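Local structure of unconventional myosin IB (Entamoeba histolytica, 5XGG) at residues Asp27-Trp39 / Glu42-Tyr54. The protein is a class I myosin motor whose C-terminal SH3 domain, the part crystallised here, probably recruits proline-rich partner proteins. Residues are numbered along the deposited sequence; the frame is centred on the assembly and turned at random.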
loop_
_atom_site.group_PDB
_atom_site.type_symbol
_atom_site.label_atom_id
_atom_site.label_comp_id
_atom_site.label_asym_id
_atom_site.label_seq_id
_atom_site.Cartn_x
_atom_site.Cartn_y
_atom_site.Cartn_z
ATOM N N ASP A 27 -4.360 -7.698 1.368
ATOM C CA ASP A 27 -2.942 -7.491 1.592
ATOM C C ASP A 27 -2.741 -6.236 2.356
ATOM O O ASP A 27 -3.378 -5.216 2.072
ATOM C CB ASP A 27 -2.131 -7.461 0.317
ATOM C CG ASP A 27 -1.902 -8.834 -0.305
ATOM O OD1 ASP A 27 -2.168 -9.913 0.325
ATOM O OD2 ASP A 27 -1.409 -8.904 -1.443
ATOM N N ILE A 28 -1.804 -6.303 3.345
ATOM C CA ILE A 28 -1.412 -5.151 4.183
ATOM C C ILE A 28 -0.081 -4.631 3.652
ATOM O O ILE A 28 0.924 -5.377 3.650
ATOM C CB ILE A 28 -1.240 -5.497 5.722
ATOM C CG1 ILE A 28 -2.475 -6.234 6.277
ATOM C CG2 ILE A 28 -0.857 -4.277 6.521
ATOM C CD1 ILE A 28 -3.723 -5.544 6.104
ATOM N N ILE A 29 -0.134 -3.467 3.059
ATOM C CA ILE A 29 0.965 -2.831 2.334
ATOM C C ILE A 29 1.472 -1.624 3.149
ATOM O O ILE A 29 0.701 -0.786 3.596
ATOM C CB ILE A 29 0.501 -2.422 0.904
ATOM C CG1 ILE A 29 -0.092 -3.644 0.253
ATOM C CG2 ILE A 29 1.653 -1.815 0.149
ATOM C CD1 ILE A 29 -0.797 -3.287 -1.031
ATOM N N THR A 30 2.806 -1.568 3.355
ATOM C CA THR A 30 3.468 -0.447 4.014
ATOM C C THR A 30 3.795 0.663 3.027
ATOM O O THR A 30 4.300 0.399 1.961
ATOM C CB THR A 30 4.718 -1.016 4.709
ATOM O OG1 THR A 30 4.301 -2.026 5.676
ATOM C CG2 THR A 30 5.445 0.132 5.440
ATOM N N ILE A 31 3.569 1.927 3.376
ATOM C CA ILE A 31 3.709 3.053 2.463
ATOM C C ILE A 31 5.009 3.790 2.744
ATOM O O ILE A 31 5.249 4.238 3.869
ATOM C CB ILE A 31 2.487 4.007 2.538
ATOM C CG1 ILE A 31 1.234 3.176 2.306
ATOM C CG2 ILE A 31 2.695 5.131 1.539
ATOM C CD1 ILE A 31 1.113 2.440 0.965
ATOM N N LEU A 32 5.856 3.876 1.721
ATOM C CA LEU A 32 7.187 4.482 1.845
ATOM C C LEU A 32 7.206 5.942 1.342
ATOM O O LEU A 32 8.103 6.737 1.718
ATOM C CB LEU A 32 8.180 3.612 1.046
ATOM C CG LEU A 32 8.330 2.183 1.397
ATOM C CD1 LEU A 32 9.358 1.592 0.433
ATOM C CD2 LEU A 32 8.629 1.990 2.880
ATOM N N GLU A 33 6.254 6.325 0.491
ATOM C CA GLU A 33 6.297 7.600 -0.192
ATOM C C GLU A 33 4.969 7.767 -0.913
ATOM O O GLU A 33 4.311 6.749 -1.196
ATOM C CB GLU A 33 7.501 7.559 -1.167
ATOM C CG GLU A 33 7.563 8.546 -2.296
ATOM C CD GLU A 33 8.998 8.934 -2.551
ATOM O OE1 GLU A 33 9.843 8.002 -2.643
ATOM O OE2 GLU A 33 9.225 10.151 -2.551
ATOM N N LYS A 34 4.590 9.023 -1.174
ATOM C CA LYS A 34 3.334 9.360 -1.878
ATOM C C LYS A 34 3.610 10.236 -3.085
ATOM O O LYS A 34 4.447 11.165 -3.079
ATOM C CB LYS A 34 2.338 9.994 -0.934
ATOM C CG LYS A 34 1.880 9.122 0.181
ATOM C CD LYS A 34 0.804 9.842 0.972
ATOM C CE LYS A 34 -0.042 8.919 1.834
ATOM N NZ LYS A 34 0.409 8.483 3.189
ATOM N N ASP A 35 2.882 9.986 -4.170
ATOM C CA ASP A 35 2.935 10.837 -5.352
ATOM C C ASP A 35 1.536 10.955 -5.930
ATOM O O ASP A 35 1.205 10.262 -6.891
ATOM C CB ASP A 35 3.848 10.227 -6.414
ATOM C CG ASP A 35 3.849 11.041 -7.713
ATOM O OD1 ASP A 35 3.691 12.297 -7.626
ATOM O OD2 ASP A 35 3.959 10.438 -8.792
ATOM N N GLU A 36 0.759 11.877 -5.362
ATOM C CA GLU A 36 -0.625 12.103 -5.740
ATOM C C GLU A 36 -1.424 10.739 -5.697
ATOM O O GLU A 36 -1.513 10.104 -4.659
ATOM C CB GLU A 36 -0.657 12.831 -7.088
ATOM C CG GLU A 36 -0.054 14.212 -6.965
ATOM C CD GLU A 36 -0.386 15.118 -8.132
ATOM O OE1 GLU A 36 0.068 14.819 -9.277
ATOM O OE2 GLU A 36 -1.088 16.140 -7.893
ATOM N N GLY A 37 -1.944 10.301 -6.794
ATOM C CA GLY A 37 -2.785 9.110 -6.841
ATOM C C GLY A 37 -2.055 7.773 -6.701
ATOM O O GLY A 37 -2.709 6.738 -6.547
ATOM N N TRP A 38 -0.719 7.793 -6.696
ATOM C CA TRP A 38 0.097 6.573 -6.579
ATOM C C TRP A 38 0.972 6.623 -5.378
ATOM O O TRP A 38 1.630 7.660 -5.136
ATOM C CB TRP A 38 1.002 6.429 -7.775
ATOM C CG TRP A 38 0.170 6.174 -9.047
ATOM C CD1 TRP A 38 -0.401 7.101 -9.859
ATOM C CD2 TRP A 38 -0.146 4.924 -9.577
ATOM N NE1 TRP A 38 -1.082 6.490 -10.896
ATOM C CE2 TRP A 38 -0.878 5.143 -10.774
ATOM C CE3 TRP A 38 0.154 3.631 -9.216
ATOM C CZ2 TRP A 38 -1.328 4.102 -11.554
ATOM C CZ3 TRP A 38 -0.247 2.593 -10.052
ATOM C CH2 TRP A 38 -1.007 2.839 -11.170
ATOM N N TRP A 39 0.982 5.534 -4.614
ATOM C CA TRP A 39 1.769 5.475 -3.377
ATOM C C TRP A 39 2.800 4.430 -3.540
ATOM O O TRP A 39 2.594 3.442 -4.192
ATOM C CB TRP A 39 0.924 5.140 -2.202
ATOM C CG TRP A 39 0.004 6.332 -1.768
ATOM C CD1 TRP A 39 -0.136 7.551 -2.420
ATOM C CD2 TRP A 39 -0.986 6.298 -0.796
ATOM N NE1 TRP A 39 -1.080 8.333 -1.790
ATOM C CE2 TRP A 39 -1.605 7.589 -0.769
ATOM C CE3 TRP A 39 -1.327 5.381 0.173
ATOM C CZ2 TRP A 39 -2.599 7.888 0.102
ATOM C CZ3 TRP A 39 -2.323 5.689 1.049
ATOM C CH2 TRP A 39 -2.909 6.946 1.068
ATOM N N GLU A 42 5.289 -1.342 -0.038
ATOM C CA GLU A 42 6.173 -2.408 0.273
ATOM C C GLU A 42 5.381 -3.552 0.820
ATOM O O GLU A 42 4.645 -3.353 1.767
ATOM C CB GLU A 42 7.126 -1.850 1.304
ATOM C CG GLU A 42 8.238 -2.768 1.652
ATOM C CD GLU A 42 7.881 -3.943 2.447
ATOM O OE1 GLU A 42 7.078 -3.868 3.382
ATOM O OE2 GLU A 42 8.471 -5.010 2.113
ATOM N N LEU A 43 5.591 -4.757 0.252
ATOM C CA LEU A 43 4.847 -5.924 0.584
ATOM C C LEU A 43 5.762 -7.140 0.350
ATOM O O LEU A 43 6.296 -7.277 -0.683
ATOM C CB LEU A 43 3.634 -6.034 -0.323
ATOM C CG LEU A 43 2.761 -7.270 -0.201
ATOM C CD1 LEU A 43 2.068 -7.271 1.128
ATOM C CD2 LEU A 43 1.743 -7.146 -1.306
ATOM N N ASN A 44 5.964 -7.946 1.375
ATOM C CA ASN A 44 6.731 -9.195 1.279
ATOM C C ASN A 44 8.120 -8.960 0.623
ATOM O O ASN A 44 8.531 -9.732 -0.200
ATOM C CB ASN A 44 5.932 -10.192 0.450
ATOM C CG ASN A 44 4.605 -10.589 1.108
ATOM O OD1 ASN A 44 4.459 -10.613 2.346
ATOM N ND2 ASN A 44 3.615 -10.848 0.258
ATOM N N GLY A 45 8.771 -7.844 0.938
ATOM C CA GLY A 45 10.072 -7.576 0.451
ATOM C C GLY A 45 10.146 -7.071 -0.949
ATOM O O GLY A 45 11.271 -6.929 -1.494
ATOM N N GLN A 46 8.994 -6.726 -1.514
ATOM C CA GLN A 46 8.974 -6.075 -2.831
ATOM C C GLN A 46 8.439 -4.649 -2.711
ATOM O O GLN A 46 7.592 -4.397 -1.871
ATOM C CB GLN A 46 8.122 -6.861 -3.813
ATOM C CG GLN A 46 8.619 -8.250 -4.103
ATOM C CD GLN A 46 7.962 -8.791 -5.370
ATOM O OE1 GLN A 46 7.929 -8.128 -6.434
ATOM N NE2 GLN A 46 7.515 -10.020 -5.300
ATOM N N GLU A 47 8.891 -3.744 -3.565
ATOM C CA GLU A 47 8.519 -2.292 -3.485
ATOM C C GLU A 47 8.065 -1.880 -4.888
ATOM O O GLU A 47 8.667 -2.290 -5.899
ATOM C CB GLU A 47 9.729 -1.474 -3.009
ATOM C CG GLU A 47 9.631 0.017 -3.019
ATOM C CD GLU A 47 10.972 0.730 -2.771
ATOM O OE1 GLU A 47 12.064 0.152 -2.982
ATOM O OE2 GLU A 47 10.917 1.978 -2.665
ATOM N N GLY A 48 6.957 -1.188 -4.954
ATOM C CA GLY A 48 6.519 -0.629 -6.225
ATOM C C GLY A 48 5.348 0.332 -6.007
ATOM O O GLY A 48 4.750 0.393 -4.931
ATOM N N TRP A 49 4.984 1.050 -7.049
ATOM C CA TRP A 49 3.853 1.932 -6.953
ATOM C C TRP A 49 2.536 1.150 -7.008
ATOM O O TRP A 49 2.349 0.236 -7.801
ATOM C CB TRP A 49 3.864 2.972 -8.105
ATOM C CG TRP A 49 5.018 3.845 -8.088
ATOM C CD1 TRP A 49 6.130 3.716 -8.861
ATOM C CD2 TRP A 49 5.256 4.968 -7.199
ATOM N NE1 TRP A 49 7.047 4.727 -8.530
ATOM C CE2 TRP A 49 6.533 5.512 -7.543
ATOM C CE3 TRP A 49 4.515 5.586 -6.187
ATOM C CZ2 TRP A 49 7.103 6.576 -6.832
ATOM C CZ3 TRP A 49 4.995 6.719 -5.568
ATOM C CH2 TRP A 49 6.323 7.203 -5.853
ATOM N N ILE A 50 1.603 1.659 -6.216
ATOM C CA ILE A 50 0.232 1.176 -6.156
ATOM C C ILE A 50 -0.729 2.344 -6.287
ATOM O O ILE A 50 -0.485 3.457 -5.860
ATOM C CB ILE A 50 -0.030 0.435 -4.849
ATOM C CG1 ILE A 50 -0.051 1.360 -3.569
ATOM C CG2 ILE A 50 0.936 -0.690 -4.613
ATOM C CD1 ILE A 50 -0.453 0.622 -2.288
ATOM N N PRO A 51 -1.881 2.100 -6.919
ATOM C CA PRO A 51 -2.953 3.100 -6.963
ATOM C C PRO A 51 -3.660 3.240 -5.629
ATOM O O PRO A 51 -4.150 2.228 -5.083
ATOM C CB PRO A 51 -3.910 2.493 -8.013
ATOM C CG PRO A 51 -3.634 1.052 -7.958
ATOM C CD PRO A 51 -2.228 0.855 -7.560
ATOM N N ASN A 52 -3.642 4.464 -5.050
ATOM C CA ASN A 52 -4.175 4.628 -3.727
ATOM C C ASN A 52 -5.672 4.400 -3.622
ATOM O O ASN A 52 -6.133 4.132 -2.580
ATOM C CB ASN A 52 -3.736 5.978 -3.109
ATOM C CG ASN A 52 -4.443 7.203 -3.727
ATOM O OD1 ASN A 52 -5.550 7.134 -4.188
ATOM N ND2 ASN A 52 -3.789 8.352 -3.660
ATOM N N ASN A 53 -6.428 4.496 -4.748
ATOM C CA ASN A 53 -7.847 4.207 -4.701
ATOM C C ASN A 53 -8.192 2.724 -4.744
ATOM O O ASN A 53 -9.394 2.401 -4.747
ATOM C CB ASN A 53 -8.550 5.007 -5.785
ATOM C CG ASN A 53 -8.104 4.668 -7.223
ATOM O OD1 ASN A 53 -7.279 3.821 -7.447
ATOM N ND2 ASN A 53 -8.635 5.425 -8.204
ATOM N N TYR A 54 -7.168 1.829 -4.624
ATOM C CA TYR A 54 -7.365 0.389 -4.427
ATOM C C TYR A 54 -7.271 -0.034 -3.018
ATOM O O TYR A 54 -7.517 -1.170 -2.685
ATOM C CB TYR A 54 -6.463 -0.485 -5.313
ATOM C CG TYR A 54 -6.878 -0.612 -6.719
ATOM C CD1 TYR A 54 -6.989 0.508 -7.559
ATOM C CD2 TYR A 54 -7.045 -1.873 -7.314
ATOM C CE1 TYR A 54 -7.330 0.331 -8.904
ATOM C CE2 TYR A 54 -7.478 -2.027 -8.631
ATOM C CZ TYR A 54 -7.543 -0.930 -9.430
ATOM O OH TYR A 54 -7.868 -1.116 -10.754
HETATM O O HOH W 1 3.591 -4.552 4.579
HETATM O O HOH W 2 -5.413 6.346 -7.157
#
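The carbonyl oxygen of G37 takes two hydrogen bonds, from N52 N at 2.9 Å, almost straight at 174° though tilted out of the carbonyl plane, and from a water that also accepts from N53 N. This grip ties the type II' turn D35-W38 to the start of the 3-10 segment 52-54, at one end of the antiparallel meander of an SH3 barrel. In the hairpin of strands 38-43 and 46-51, W39 and I50 form a hydrogen-bonded pair, with W39 N to I50 O at 2.8 Å and I50 N to W39 O at 2.9 Å. Between strands 28-35 and 38-43, T30 and E42 exchange two backbone bonds, and a second water joins the carbonyls of I28 and E42 to the T30 hydroxyl, which also bonds Q6.

The W39 indole is sandwiched. N52 CB sits over the centre of one face, a CH-pi contact 3.6 Å from the centroid of the five-membered ring, while K34 CE lies above the rim of the opposite face. The chi1 of N52 (73°) carries its CG beside the G37 carbonyl oxygen, 3.3 Å from G37 O. The amide plane is turned 69° from the ring plane. I50 sends its CD1 into the buried interior of the barrel, meeting I29 CG2 tip to tip and touching I31 CD1, with V7 and F23 nearby.

W38 is on the other face of the sheet, its CZ3 against P51 CD at 3.6 Å; Y13 and E20 also touch it. In SH3 domains a tryptophan at the start of this strand typically lines the proline-rich peptide groove, and W38 is consistent with that role. The six-membered ring of W49 lies across the W38-W39 backbone, its CE3 3.4 Å from W39 C, and its outer atoms CZ3 and CH2 reach D35 CB and E33 CG.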